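PDB 4JF8: TrwG component of type IV secretion system from Bartonella birtlesii, which probably serves as a VirB8-family inner-membrane component of the Trw type IV secretion machinery; this chain is the protein's soluble NTF2-like domain. Local coordinates for residues R46-Q51 and L162-T167; V53-T58 and Y68-L73; K85-E88 and R93-V96; T119-T124 and D172-L177. All coordinates share one frame; numbering follows the deposited sequence.

How the contacts relate
Contacts 1 and 2 both use helix 42-57, and their centres lie about 11 Å apart. Contact 1 sets this helix on strand 164-173 and contact 2 sets it against helix 64-73. Contact 4 lies on the same four-stranded sheet, about 19 Å from contact 1 between centres. Val53 and Glu57 of contact 2 pack on Val120 and Phe122 of contact 4. Contact 3 is a surface turn about 14 Å from contact 2, centre to centre. The ring of Tyr68 touches that of Tyr87 there, and one ethanediol bridges both contacts. A second ethanediol sits by Trp48 in contact 1, at the interface with the second subunit.

Contact 1 of 4, residues R46-Q51 and L162-T167; sequences RYWLNQ and LGFQVT. With EDO (1,2-ethanediol), chain D.
Trp48 meets Phe164 first through its CB. This atom stands 3.4 Å from the centroid of the Phe164 ring, almost on the ring normal, a CH-pi contact. The first torsion (chi1 -70°) sets CG anti to the carbonyl carbon. From there the indole runs past the phenyl in the opposite direction. The Trp48 five-membered ring and the Phe164 ring are near parallel, with planes at 24°, but they are slid apart and barely overlap. CB of Phe164 covers one indole face, off toward the rim. CD2 of Tyr47 covers the other face. This is the packing of helix 42-57 against the curved antiparallel sheet of the NTF2-like VirB8 fold, here on strand 164-173. Leu49 CD2 reaches the edge of the same phenyl, 4.1 Å from Phe164 CZ. On the five-membered ring, Trp48 NE1 has Leu162 CD1 at 4.2 Å. Trp48 NE1 also donates a hydrogen bond of 2.9 Å to O2 of an ethanediol, with an N-H...O angle of 148°. CZ2, on the benzo ring, lies beside the ethanediol carbons. The ethanediol is probably from the crystallisation liquor, and it is also bound by Trp48 NE1 of the second subunit. The Trp48 ring also meets Tyr47 of that subunit.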
loop_
_atom_site.group_PDB
_atom_site.type_symbol
_atom_site.label_atom_id
_atom_site.label_comp_id
_atom_site.label_asym_id
_atom_site.label_seq_id
_atom_site.Cartn_x
_atom_site.Cartn_y
_atom_site.Cartn_z
ATOM N N ARG A 46 14.471 2.195 -0.240
ATOM C CA ARG A 46 13.707 3.121 -1.086
ATOM C C ARG A 46 12.223 2.762 -1.106
ATOM O O ARG A 46 11.382 3.648 -1.085
ATOM C CB ARG A 46 14.257 3.176 -2.513
ATOM C CG ARG A 46 15.543 3.981 -2.641
ATOM C CD ARG A 46 16.008 4.041 -4.076
ATOM N NE ARG A 46 16.987 5.110 -4.241
ATOM C CZ ARG A 46 17.908 5.178 -5.197
ATOM N NH1 ARG A 46 18.025 4.221 -6.114
ATOM N NH2 ARG A 46 18.732 6.213 -5.214
ATOM N N TYR A 47 11.899 1.468 -1.131
ATOM C CA TYR A 47 10.496 1.040 -1.086
ATOM C C TYR A 47 9.814 1.607 0.156
ATOM O O TYR A 47 8.731 2.220 0.055
ATOM C CB TYR A 47 10.400 -0.483 -1.097
ATOM C CG TYR A 47 8.998 -0.996 -0.888
ATOM C CD1 TYR A 47 8.100 -1.042 -1.936
ATOM C CD2 TYR A 47 8.540 -1.371 0.382
ATOM C CE1 TYR A 47 6.800 -1.493 -1.757
ATOM C CE2 TYR A 47 7.240 -1.818 0.576
ATOM C CZ TYR A 47 6.374 -1.859 -0.498
ATOM O OH TYR A 47 5.072 -2.286 -0.333
ATOM N N TRP A 48 10.415 1.410 1.322
ATOM C CA TRP A 48 9.810 1.871 2.574
ATOM C C TRP A 48 9.776 3.390 2.708
ATOM O O TRP A 48 8.770 3.956 3.149
ATOM C CB TRP A 48 10.457 1.203 3.798
ATOM C CG TRP A 48 10.080 -0.240 3.840
ATOM C CD1 TRP A 48 10.886 -1.309 3.559
ATOM C CD2 TRP A 48 8.780 -0.773 4.108
ATOM N NE1 TRP A 48 10.160 -2.469 3.634
ATOM C CE2 TRP A 48 8.861 -2.171 3.958
ATOM C CE3 TRP A 48 7.544 -0.198 4.426
ATOM C CZ2 TRP A 48 7.738 -2.998 4.134
ATOM C CZ3 TRP A 48 6.460 -1.025 4.615
ATOM C CH2 TRP A 48 6.564 -2.400 4.466
ATOM N N LEU A 49 10.852 4.053 2.297
ATOM C CA LEU A 49 10.897 5.508 2.329
ATOM C C LEU A 49 9.850 6.117 1.415
ATOM O O LEU A 49 9.213 7.108 1.771
ATOM C CB LEU A 49 12.291 5.998 1.940
ATOM C CG LEU A 49 13.370 5.671 2.994
ATOM C CD1 LEU A 49 14.766 5.733 2.373
ATOM C CD2 LEU A 49 13.272 6.549 4.240
ATOM N N ASN A 50 9.712 5.549 0.227
ATOM C CA ASN A 50 8.692 5.996 -0.710
ATOM C C ASN A 50 7.290 5.815 -0.121
ATOM O O ASN A 50 6.447 6.724 -0.174
ATOM C CB ASN A 50 8.845 5.218 -2.022
ATOM C CG ASN A 50 7.914 5.689 -3.101
ATOM O OD1 ASN A 50 7.983 6.849 -3.516
ATOM N ND2 ASN A 50 7.074 4.788 -3.615
ATOM N N GLN A 51 7.029 4.630 0.422
ATOM C CA GLN A 51 5.723 4.375 1.014
ATOM C C GLN A 51 5.467 5.394 2.118
ATOM O O GLN A 51 4.357 5.929 2.251
ATOM C CB GLN A 51 5.689 2.974 1.607
ATOM C CG GLN A 51 4.332 2.634 2.195
ATOM C CD GLN A 51 4.192 1.192 2.665
ATOM O OE1 GLN A 51 3.904 0.927 3.830
ATOM N NE2 GLN A 51 4.411 0.265 1.766
ATOM N N LEU A 162 9.452 -6.092 8.446
ATOM C CA LEU A 162 10.815 -5.885 8.899
ATOM C C LEU A 162 10.919 -4.947 10.072
ATOM O O LEU A 162 12.022 -4.705 10.576
ATOM C CB LEU A 162 11.661 -5.364 7.745
ATOM C CG LEU A 162 11.628 -6.161 6.442
ATOM C CD1 LEU A 162 12.505 -5.475 5.415
ATOM C CD2 LEU A 162 12.056 -7.591 6.660
ATOM N N GLY A 163 9.804 -4.371 10.496
ATOM C CA GLY A 163 9.844 -3.367 11.545
ATOM C C GLY A 163 10.498 -2.084 11.104
ATOM O O GLY A 163 11.229 -1.462 11.877
ATOM N N PHE A 164 10.249 -1.669 9.866
ATOM C CA PHE A 164 10.676 -0.346 9.440
ATOM C C PHE A 164 10.065 0.709 10.349
ATOM O O PHE A 164 8.877 0.689 10.610
ATOM C CB PHE A 164 10.226 -0.105 7.994
ATOM C CG PHE A 164 10.553 1.276 7.463
ATOM C CD1 PHE A 164 11.833 1.587 7.023
ATOM C CD2 PHE A 164 9.576 2.246 7.371
ATOM C CE1 PHE A 164 12.135 2.844 6.512
ATOM C CE2 PHE A 164 9.883 3.487 6.869
ATOM C CZ PHE A 164 11.152 3.774 6.430
ATOM N N GLN A 165 10.897 1.629 10.816
ATOM C CA GLN A 165 10.478 2.707 11.701
ATOM C C GLN A 165 11.194 3.984 11.330
ATOM O O GLN A 165 12.439 4.025 11.294
ATOM C CB GLN A 165 10.762 2.392 13.168
ATOM C CG GLN A 165 9.957 1.249 13.739
ATOM C CD GLN A 165 8.515 1.623 13.980
ATOM O OE1 GLN A 165 7.656 1.592 13.063
ATOM N NE2 GLN A 165 8.229 1.988 15.193
ATOM N N VAL A 166 10.408 5.020 11.057
ATOM C CA VAL A 166 10.942 6.367 10.895
ATOM C C VAL A 166 11.170 6.919 12.294
ATOM O O VAL A 166 10.227 7.012 13.107
ATOM C CB VAL A 166 10.006 7.235 10.066
ATOM C CG1 VAL A 166 10.407 8.709 10.129
ATOM C CG2 VAL A 166 9.965 6.738 8.635
ATOM N N THR A 167 12.428 7.297 12.564
ATOM C CA THR A 167 12.849 7.777 13.883
ATOM C C THR A 167 12.935 9.293 13.943
ATOM O O THR A 167 12.946 9.867 15.032
ATOM C CB THR A 167 14.219 7.193 14.259
ATOM O OG1 THR A 167 15.169 7.590 13.257
ATOM C CG2 THR A 167 14.135 5.670 14.358
HETATM C C1 EDO D . 8.704 -6.034 1.832
HETATM O O1 EDO D . 9.321 -7.301 1.569
HETATM C C2 EDO D . 9.636 -4.952 1.322
HETATM O O2 EDO D . 10.762 -4.923 2.211
#

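Contact 2 of 4, residues V53-T58 and Y68-L73; sequences VLNRET and YDTTAL. With EDO (1,2-ethanediol), chain C.
A helix-helix crossing in the NTF2-like VirB8 domain brings Asn55 and Arg56 against Thr70 and Thr71. The axes of the short helical segments 53-57 and 68-73 approach to 8.1 Å and cross at -120°. The backbones come close where Thr71 faces Arg56: their CA atoms are 5.5 Å apart. Thr71 OG1 faces the backbone of helix 53-57 and lies 3.3 Å from Arg56 CA. Its hydrogen bond goes to Asn67 O in its own helix. With chi1 at -58°, the methyl CG2 is anti to the backbone N and lies across the Arg56 chain, 3.8 Å from Arg56 CB. The extended Arg56 chain then leads away, and its NH1 bonds to Tyr52 OH. Thr70 CG2 packs on the amide of Asn55, 3.7 Å from Asn55 CG. That amide is held by Gln51 O at ND2 and by Asn67 ND2 at OD1. An ethanediol, probably from the crystallisation liquor, sits beside the crossing. Its O2 donates to Asn55 O at 2.8 Å, and its O1 donates to Arg56 O at 2.7 Å. Helix 77-85 adjoins the crossing, where Phe83 touches Arg56 and Thr71. Val53 and Glu57 of helix 42-57 face the sheet, against Tyr169, Thr171 and Phe122.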
loop_
_atom_site.group_PDB
_atom_site.type_symbol
_atom_site.label_atom_id
_atom_site.label_comp_id
_atom_site.label_asym_id
_atom_site.label_seq_id
_atom_site.Cartn_x
_atom_site.Cartn_y
_atom_site.Cartn_z
ATOM N N VAL A 53 6.729 8.569 2.612
ATOM C CA VAL A 53 6.493 9.920 2.148
ATOM C C VAL A 53 5.142 10.014 1.448
ATOM O O VAL A 53 4.385 10.964 1.665
ATOM C CB VAL A 53 7.654 10.437 1.271
ATOM C CG1 VAL A 53 7.283 11.774 0.639
ATOM C CG2 VAL A 53 8.920 10.602 2.109
ATOM N N LEU A 54 4.818 9.044 0.604
ATOM C CA LEU A 54 3.538 9.097 -0.098
ATOM C C LEU A 54 2.390 9.043 0.897
ATOM O O LEU A 54 1.394 9.766 0.752
ATOM C CB LEU A 54 3.407 7.956 -1.109
ATOM C CG LEU A 54 4.281 8.089 -2.360
ATOM C CD1 LEU A 54 4.110 6.862 -3.238
ATOM C CD2 LEU A 54 3.923 9.356 -3.135
ATOM N N ASN A 55 2.467 8.173 1.889
ATOM C CA ASN A 55 1.336 8.029 2.811
ATOM C C ASN A 55 1.228 9.188 3.788
ATOM O O ASN A 55 0.118 9.542 4.179
ATOM C CB ASN A 55 1.371 6.684 3.528
ATOM C CG ASN A 55 0.845 5.576 2.666
ATOM O OD1 ASN A 55 -0.364 5.338 2.624
ATOM N ND2 ASN A 55 1.721 4.876 1.986
ATOM N N ARG A 56 2.340 9.801 4.141
ATOM C CA ARG A 56 2.325 10.884 5.125
ATOM C C ARG A 56 1.942 12.221 4.504
ATOM O O ARG A 56 1.210 13.004 5.111
ATOM C CB ARG A 56 3.682 10.992 5.826
ATOM C CG ARG A 56 3.707 12.124 6.841
ATOM C CD ARG A 56 4.818 12.030 7.832
ATOM N NE ARG A 56 4.905 13.221 8.678
ATOM C CZ ARG A 56 5.536 13.290 9.843
ATOM N NH1 ARG A 56 6.091 12.215 10.398
ATOM N NH2 ARG A 56 5.587 14.450 10.491
ATOM N N GLU A 57 2.446 12.479 3.306
ATOM C CA GLU A 57 2.281 13.795 2.694
ATOM C C GLU A 57 1.027 13.904 1.825
ATOM O O GLU A 57 0.522 14.993 1.592
ATOM C CB GLU A 57 3.528 14.171 1.870
ATOM C CG GLU A 57 4.816 14.288 2.676
ATOM C CD GLU A 57 4.777 15.371 3.735
ATOM O OE1 GLU A 57 4.049 16.380 3.569
ATOM O OE2 GLU A 57 5.489 15.212 4.744
ATOM N N THR A 58 0.523 12.791 1.322
ATOM C CA THR A 58 -0.716 12.814 0.538
ATOM C C THR A 58 -1.888 13.200 1.397
ATOM O O THR A 58 -1.999 12.708 2.528
ATOM C CB THR A 58 -1.004 11.427 -0.073
ATOM O OG1 THR A 58 0.001 11.114 -1.042
ATOM C CG2 THR A 58 -2.381 11.371 -0.721
ATOM N N TYR A 68 -3.159 7.546 6.792
ATOM C CA TYR A 68 -2.928 7.895 8.187
ATOM C C TYR A 68 -2.442 6.669 8.973
ATOM O O TYR A 68 -1.460 6.719 9.712
ATOM C CB TYR A 68 -4.208 8.474 8.781
ATOM C CG TYR A 68 -4.130 8.897 10.215
ATOM C CD1 TYR A 68 -3.910 10.226 10.559
ATOM C CD2 TYR A 68 -4.331 7.978 11.240
ATOM C CE1 TYR A 68 -3.877 10.616 11.882
ATOM C CE2 TYR A 68 -4.304 8.373 12.573
ATOM C CZ TYR A 68 -4.073 9.687 12.871
ATOM O OH TYR A 68 -4.077 10.090 14.190
ATOM N N ASP A 69 -3.145 5.552 8.817
ATOM C CA ASP A 69 -2.764 4.359 9.559
ATOM C C ASP A 69 -1.400 3.844 9.153
ATOM O O ASP A 69 -0.643 3.363 9.985
ATOM C CB ASP A 69 -3.823 3.265 9.408
ATOM C CG ASP A 69 -5.122 3.588 10.134
ATOM O OD1 ASP A 69 -5.126 4.422 11.061
ATOM O OD2 ASP A 69 -6.150 2.968 9.802
ATOM N N THR A 70 -1.085 3.902 7.861
ATOM C CA THR A 70 0.225 3.453 7.398
ATOM C C THR A 70 1.316 4.341 7.987
ATOM O O THR A 70 2.337 3.859 8.494
ATOM C CB THR A 70 0.298 3.469 5.863
ATOM O OG1 THR A 70 -0.655 2.556 5.313
ATOM C CG2 THR A 70 1.663 3.119 5.363
ATOM N N THR A 71 1.102 5.655 7.917
ATOM C CA THR A 71 2.085 6.569 8.486
ATOM C C THR A 71 2.319 6.268 9.973
ATOM O O THR A 71 3.470 6.181 10.431
ATOM C CB THR A 71 1.662 8.028 8.311
ATOM O OG1 THR A 71 1.491 8.302 6.925
ATOM C CG2 THR A 71 2.718 8.959 8.847
ATOM N N ALA A 72 1.246 6.074 10.721
ATOM C CA ALA A 72 1.380 5.783 12.144
ATOM C C ALA A 72 2.144 4.488 12.393
ATOM O O ALA A 72 3.019 4.415 13.258
ATOM C CB ALA A 72 0.023 5.740 12.819
ATOM N N LEU A 73 1.811 3.459 11.611
ATOM C CA LEU A 73 2.460 2.155 11.793
ATOM C C LEU A 73 3.960 2.227 11.593
ATOM O O LEU A 73 4.733 1.572 12.287
ATOM C CB LEU A 73 1.838 1.160 10.813
ATOM C CG LEU A 73 2.342 -0.274 10.903
ATOM C CD1 LEU A 73 1.925 -0.950 12.204
ATOM C CD2 LEU A 73 1.882 -1.036 9.668
HETATM C C1 EDO C . -2.236 11.961 5.151
HETATM O O1 EDO C . -1.462 13.082 5.611
HETATM C C2 EDO C . -2.429 10.963 6.258
HETATM O O2 EDO C . -1.188 10.358 6.478
#

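Contact 3 of 4, residues K85-E88 and R93-V96; sequences KIYE and RDKV. With EDO (1,2-ethanediol), chain C; EDO (1,2-ethanediol), chain E.
The guanidinium of Arg93 has Ile86 CG2 over the centre of one face, with Ile86 CG2 to Arg93 CZ at 3.6 Å. At its edge, near the plane, lies O1 of one ethanediol, which accepts from Arg93 NE at 3.2 Å. The Tyr87 ring is met at its edge by Asp94 OD1, 3.6 Å from Tyr87 CD1. Its plane stands 73° from that of the guanidinium. Ile86 and Tyr87 sit in a type I beta turn, Lys85 to Glu88, which packs on Arg93 and Asp94 at the start of helix 93-97, in the helical side of the NTF2-like domain. Glu88 N closes the turn on Lys85 O. The direct hydrogen bond between the segments is a backbone one: Arg93 N donates to Ile86 O at 2.9 Å. The side chains of Ile86 and Arg93 run alongside each other in the same direction. A bend at chi3 (-65°) turns the Arg93 tip so that its flat group lies against CG2. Arg93 CD also passes close to the Tyr87 hydroxyl. Tyr59 packs beside Tyr87, Arg93 and Asp94. Tyr87 OH donates a hydrogen bond of 2.6 Å to O1 of a second ethanediol, which is also bound by the carbonyls of Asn55 and Arg56. Both diols are probably from the crystallisation liquor. Beside Asp94, a water donates to both Tyr87 O and Asp94 OD1, at 2.8 Å from the latter.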
loop_
_atom_site.group_PDB
_atom_site.type_symbol
_atom_site.label_atom_id
_atom_site.label_comp_id
_atom_site.label_asym_id
_atom_site.label_seq_id
_atom_site.Cartn_x
_atom_site.Cartn_y
_atom_site.Cartn_z
ATOM N N LYS A 85 -0.323 15.486 15.439
ATOM C CA LYS A 85 -0.687 16.892 15.651
ATOM C C LYS A 85 -1.204 17.553 14.376
ATOM O O LYS A 85 -2.024 18.468 14.452
ATOM C CB LYS A 85 0.488 17.681 16.221
ATOM C CG LYS A 85 0.812 17.300 17.650
ATOM C CD LYS A 85 1.887 18.191 18.240
ATOM C CE LYS A 85 2.391 17.661 19.571
ATOM N NZ LYS A 85 1.369 16.992 20.433
ATOM N N ILE A 86 -0.777 17.078 13.208
ATOM C CA ILE A 86 -1.304 17.597 11.938
ATOM C C ILE A 86 -2.828 17.427 11.871
ATOM O O ILE A 86 -3.516 18.214 11.224
ATOM C CB ILE A 86 -0.631 16.882 10.736
ATOM C CG1 ILE A 86 0.876 17.185 10.715
ATOM C CG2 ILE A 86 -1.272 17.278 9.411
ATOM C CD1 ILE A 86 1.662 16.380 9.714
ATOM N N TYR A 87 -3.341 16.387 12.539
ATOM C CA TYR A 87 -4.757 16.009 12.560
ATOM C C TYR A 87 -5.437 16.276 13.898
ATOM O O TYR A 87 -6.461 15.661 14.209
ATOM C CB TYR A 87 -4.892 14.521 12.106
ATOM C CG TYR A 87 -4.475 14.411 10.655
ATOM C CD1 TYR A 87 -5.358 14.780 9.658
ATOM C CD2 TYR A 87 -3.188 14.042 10.279
ATOM C CE1 TYR A 87 -4.993 14.745 8.325
ATOM C CE2 TYR A 87 -2.801 14.007 8.936
ATOM C CZ TYR A 87 -3.722 14.381 7.965
ATOM O OH TYR A 87 -3.409 14.417 6.624
ATOM N N GLU A 88 -4.906 17.233 14.646
ATOM C CA GLU A 88 -5.521 17.618 15.918
ATOM C C GLU A 88 -5.750 19.116 15.934
ATOM O O GLU A 88 -5.050 19.884 15.273
ATOM C CB GLU A 88 -4.617 17.198 17.082
ATOM C CG GLU A 88 -4.593 15.684 17.290
ATOM C CD GLU A 88 -3.466 15.186 18.185
ATOM O OE1 GLU A 88 -2.590 15.974 18.568
ATOM O OE2 GLU A 88 -3.434 13.983 18.508
ATOM N N ARG A 93 -5.880 19.040 9.712
ATOM C CA ARG A 93 -5.914 19.046 8.243
ATOM C C ARG A 93 -7.186 18.403 7.683
ATOM O O ARG A 93 -7.764 18.912 6.713
ATOM C CB ARG A 93 -4.667 18.373 7.681
ATOM C CG ARG A 93 -4.583 18.397 6.162
ATOM C CD ARG A 93 -3.260 17.879 5.642
ATOM N NE ARG A 93 -2.149 18.751 6.045
ATOM C CZ ARG A 93 -0.868 18.402 6.037
ATOM N NH1 ARG A 93 -0.466 17.212 5.646
ATOM N NH2 ARG A 93 0.028 19.296 6.460
ATOM N N ASP A 94 -7.665 17.335 8.308
ATOM C CA ASP A 94 -8.908 16.707 7.864
ATOM C C ASP A 94 -10.122 17.589 8.098
ATOM O O ASP A 94 -11.062 17.559 7.306
ATOM C CB ASP A 94 -9.109 15.320 8.501
ATOM C CG ASP A 94 -9.214 15.362 10.021
ATOM O OD1 ASP A 94 -8.491 16.146 10.661
ATOM O OD2 ASP A 94 -10.066 14.615 10.540
ATOM N N LYS A 95 -10.112 18.374 9.174
ATOM C CA LYS A 95 -11.228 19.275 9.470
ATOM C C LYS A 95 -11.245 20.409 8.455
ATOM O O LYS A 95 -12.311 20.828 7.966
ATOM C CB LYS A 95 -11.073 19.860 10.881
ATOM N N VAL A 96 -10.069 20.919 8.123
ATOM C CA VAL A 96 -9.941 22.079 7.241
ATOM C C VAL A 96 -10.176 21.723 5.764
ATOM O O VAL A 96 -10.899 22.423 5.046
ATOM C CB VAL A 96 -8.569 22.759 7.418
ATOM C CG1 VAL A 96 -8.394 23.887 6.418
ATOM C CG2 VAL A 96 -8.416 23.270 8.854
HETATM C C1 EDO C . -2.236 11.961 5.151
HETATM O O1 EDO C . -1.462 13.082 5.611
HETATM C C2 EDO C . -2.429 10.963 6.258
HETATM O O2 EDO C . -1.188 10.358 6.478
HETATM C C1 EDO E . -4.070 22.285 5.488
HETATM O O1 EDO E . -3.362 21.700 6.586
HETATM C C2 EDO E . -3.227 22.082 4.234
HETATM O O2 EDO E . -1.946 22.700 4.399
HETATM O O HOH W 1 -9.064 15.920 13.346
#

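Contact 4 of 4, residues T119-T124 and D172-L177; sequences TVRFTT and DPEILL
Arg121 and Glu174 are brought together by a bent chain and a straight one. Arg121 folds at chi3 (58°), which turns its NE toward the segment 172-177. Glu174 has CG anti to its own N, and its chain stays extended beyond CG, so that the carboxylate reaches across to the arginine. In the conformer described, Arg121 NE makes a salt bridge to Glu174 OE2 at 2.7 Å. Arg121 has a second conformer, so the bridge may not be permanently made. The hydrogen bond is nearly straight, at 167°. OE2 lies in the guanidinium plane, at its edge. The carboxylate is not turned to match: the donor meets OE2 from above the carboxylate plane, and the two planes are 58° apart. Arg121 CD also comes within 3.5 Å of Glu174 OE2. The other oxygen, OE1, has a salt bridge with Arg108 NH1, and Arg121 NH1 donates to Ser109 OG. Two arginines thus share one carboxylate, which probably offsets the closeness of their like charges. The bridge lies at the surface. It ties the chain just beyond strand 164-173 to strand 117-128 of the antiparallel sheet, where the C-terminal tail leaves the NTF2-like VirB8 fold.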
loop_
_atom_site.group_PDB
_atom_site.type_symbol
_atom_site.label_atom_id
_atom_site.label_comp_id
_atom_site.label_asym_id
_atom_site.label_seq_id
_atom_site.Cartn_x
_atom_site.Cartn_y
_atom_site.Cartn_z
ATOM N N THR A 119 17.400 11.518 2.162
ATOM C CA THR A 119 16.636 12.655 1.709
ATOM C C THR A 119 15.711 12.212 0.591
ATOM O O THR A 119 16.041 11.328 -0.200
ATOM C CB THR A 119 17.510 13.813 1.220
ATOM O OG1 THR A 119 18.369 13.329 0.213
ATOM C CG2 THR A 119 18.336 14.371 2.319
ATOM N N VAL A 120 14.533 12.804 0.560
ATOM C CA VAL A 120 13.549 12.518 -0.455
ATOM C C VAL A 120 13.121 13.838 -1.070
ATOM O O VAL A 120 12.609 14.698 -0.343
ATOM C CB VAL A 120 12.315 11.784 0.113
ATOM C CG1 VAL A 120 11.292 11.535 -0.988
ATOM C CG2 VAL A 120 12.728 10.481 0.798
ATOM N N ARG A 121 13.319 13.998 -2.378
ATOM C CA ARG A 121 12.859 15.175 -3.121
ATOM C C ARG A 121 11.477 14.871 -3.635
ATOM O O ARG A 121 11.301 13.859 -4.301
ATOM C CB ARG A 121 13.785 15.457 -4.302
ATOM C CG ARG A 121 15.108 16.071 -3.895
ATOM C CD ARG A 121 16.086 16.186 -5.051
ATOM N NE ARG A 121 15.569 16.972 -6.155
ATOM C CZ ARG A 121 15.199 16.454 -7.318
ATOM N NH1 ARG A 121 15.301 15.151 -7.523
ATOM N NH2 ARG A 121 14.746 17.238 -8.281
ATOM N N PHE A 122 10.511 15.723 -3.303
ATOM C CA PHE A 122 9.127 15.527 -3.735
ATOM C C PHE A 122 8.420 16.828 -3.929
ATOM O O PHE A 122 8.805 17.869 -3.390
ATOM C CB PHE A 122 8.326 14.644 -2.749
ATOM C CG PHE A 122 8.080 15.274 -1.394
ATOM C CD1 PHE A 122 6.862 15.837 -1.082
ATOM C CD2 PHE A 122 9.076 15.303 -0.425
ATOM C CE1 PHE A 122 6.624 16.402 0.154
ATOM C CE2 PHE A 122 8.840 15.853 0.822
ATOM C CZ PHE A 122 7.612 16.408 1.110
ATOM N N THR A 123 7.364 16.777 -4.732
ATOM C CA THR A 123 6.513 17.938 -4.936
ATOM C C THR A 123 5.137 17.680 -4.350
ATOM O O THR A 123 4.666 16.530 -4.270
ATOM C CB THR A 123 6.359 18.291 -6.418
ATOM O OG1 THR A 123 5.693 17.226 -7.115
ATOM C CG2 THR A 123 7.727 18.611 -7.035
ATOM N N THR A 124 4.501 18.733 -3.864
ATOM C CA THR A 124 3.098 18.632 -3.491
ATOM C C THR A 124 2.338 19.695 -4.265
ATOM O O THR A 124 2.865 20.736 -4.627
ATOM C CB THR A 124 2.873 18.838 -1.994
ATOM O OG1 THR A 124 3.226 20.173 -1.606
ATOM C CG2 THR A 124 3.687 17.858 -1.215
ATOM N N ASP A 172 11.330 20.430 4.336
ATOM C CA ASP A 172 11.788 21.801 4.115
ATOM C C ASP A 172 11.670 22.119 2.631
ATOM O O ASP A 172 11.718 21.229 1.796
ATOM C CB ASP A 172 13.250 21.909 4.518
ATOM C CG ASP A 172 13.472 21.679 6.007
ATOM O OD1 ASP A 172 13.247 22.599 6.823
ATOM O OD2 ASP A 172 13.846 20.545 6.404
ATOM N N PRO A 173 11.610 23.416 2.273
ATOM C CA PRO A 173 11.673 23.785 0.869
ATOM C C PRO A 173 12.991 23.355 0.236
ATOM O O PRO A 173 14.056 23.474 0.846
ATOM C CB PRO A 173 11.565 25.318 0.903
ATOM C CG PRO A 173 10.833 25.603 2.172
ATOM C CD PRO A 173 11.362 24.590 3.135
ATOM N N GLU A 174 12.900 22.878 -0.996
ATOM C CA GLU A 174 14.098 22.545 -1.759
ATOM C C GLU A 174 14.793 23.813 -2.218
ATOM O O GLU A 174 14.158 24.781 -2.543
ATOM C CB GLU A 174 13.725 21.707 -2.987
ATOM C CG GLU A 174 14.928 21.063 -3.674
ATOM C CD GLU A 174 14.568 20.260 -4.907
ATOM O OE1 GLU A 174 13.418 20.339 -5.358
ATOM O OE2 GLU A 174 15.479 19.602 -5.456
ATOM N N ILE A 175 16.111 23.756 -2.248
ATOM C CA ILE A 175 16.947 24.812 -2.819
ATOM C C ILE A 175 16.952 24.631 -4.332
ATOM O O ILE A 175 17.176 23.512 -4.813
ATOM C CB ILE A 175 18.372 24.691 -2.279
ATOM C CG1 ILE A 175 18.394 25.011 -0.788
ATOM C CG2 ILE A 175 19.319 25.605 -3.047
ATOM C CD1 ILE A 175 19.600 24.440 -0.097
ATOM N N LEU A 176 16.662 25.700 -5.067
ATOM C CA LEU A 176 16.590 25.686 -6.534
ATOM C C LEU A 176 17.430 26.841 -7.053
ATOM O O LEU A 176 17.065 27.997 -6.900
ATOM C CB LEU A 176 15.133 25.828 -6.993
ATOM C CG LEU A 176 14.212 24.694 -6.505
ATOM C CD1 LEU A 176 12.746 24.981 -6.800
ATOM C CD2 LEU A 176 14.624 23.368 -7.122
ATOM N N LEU A 177 18.599 26.511 -7.599
ATOM C CA LEU A 177 19.556 27.505 -8.097
ATOM C C LEU A 177 19.373 27.668 -9.604
ATOM O O LEU A 177 19.942 26.912 -10.386
ATOM C CB LEU A 177 20.986 27.071 -7.776
ATOM C CG LEU A 177 21.297 26.760 -6.315
ATOM C CD1 LEU A 177 22.767 26.422 -6.153
ATOM C CD2 LEU A 177 20.925 27.911 -5.382
#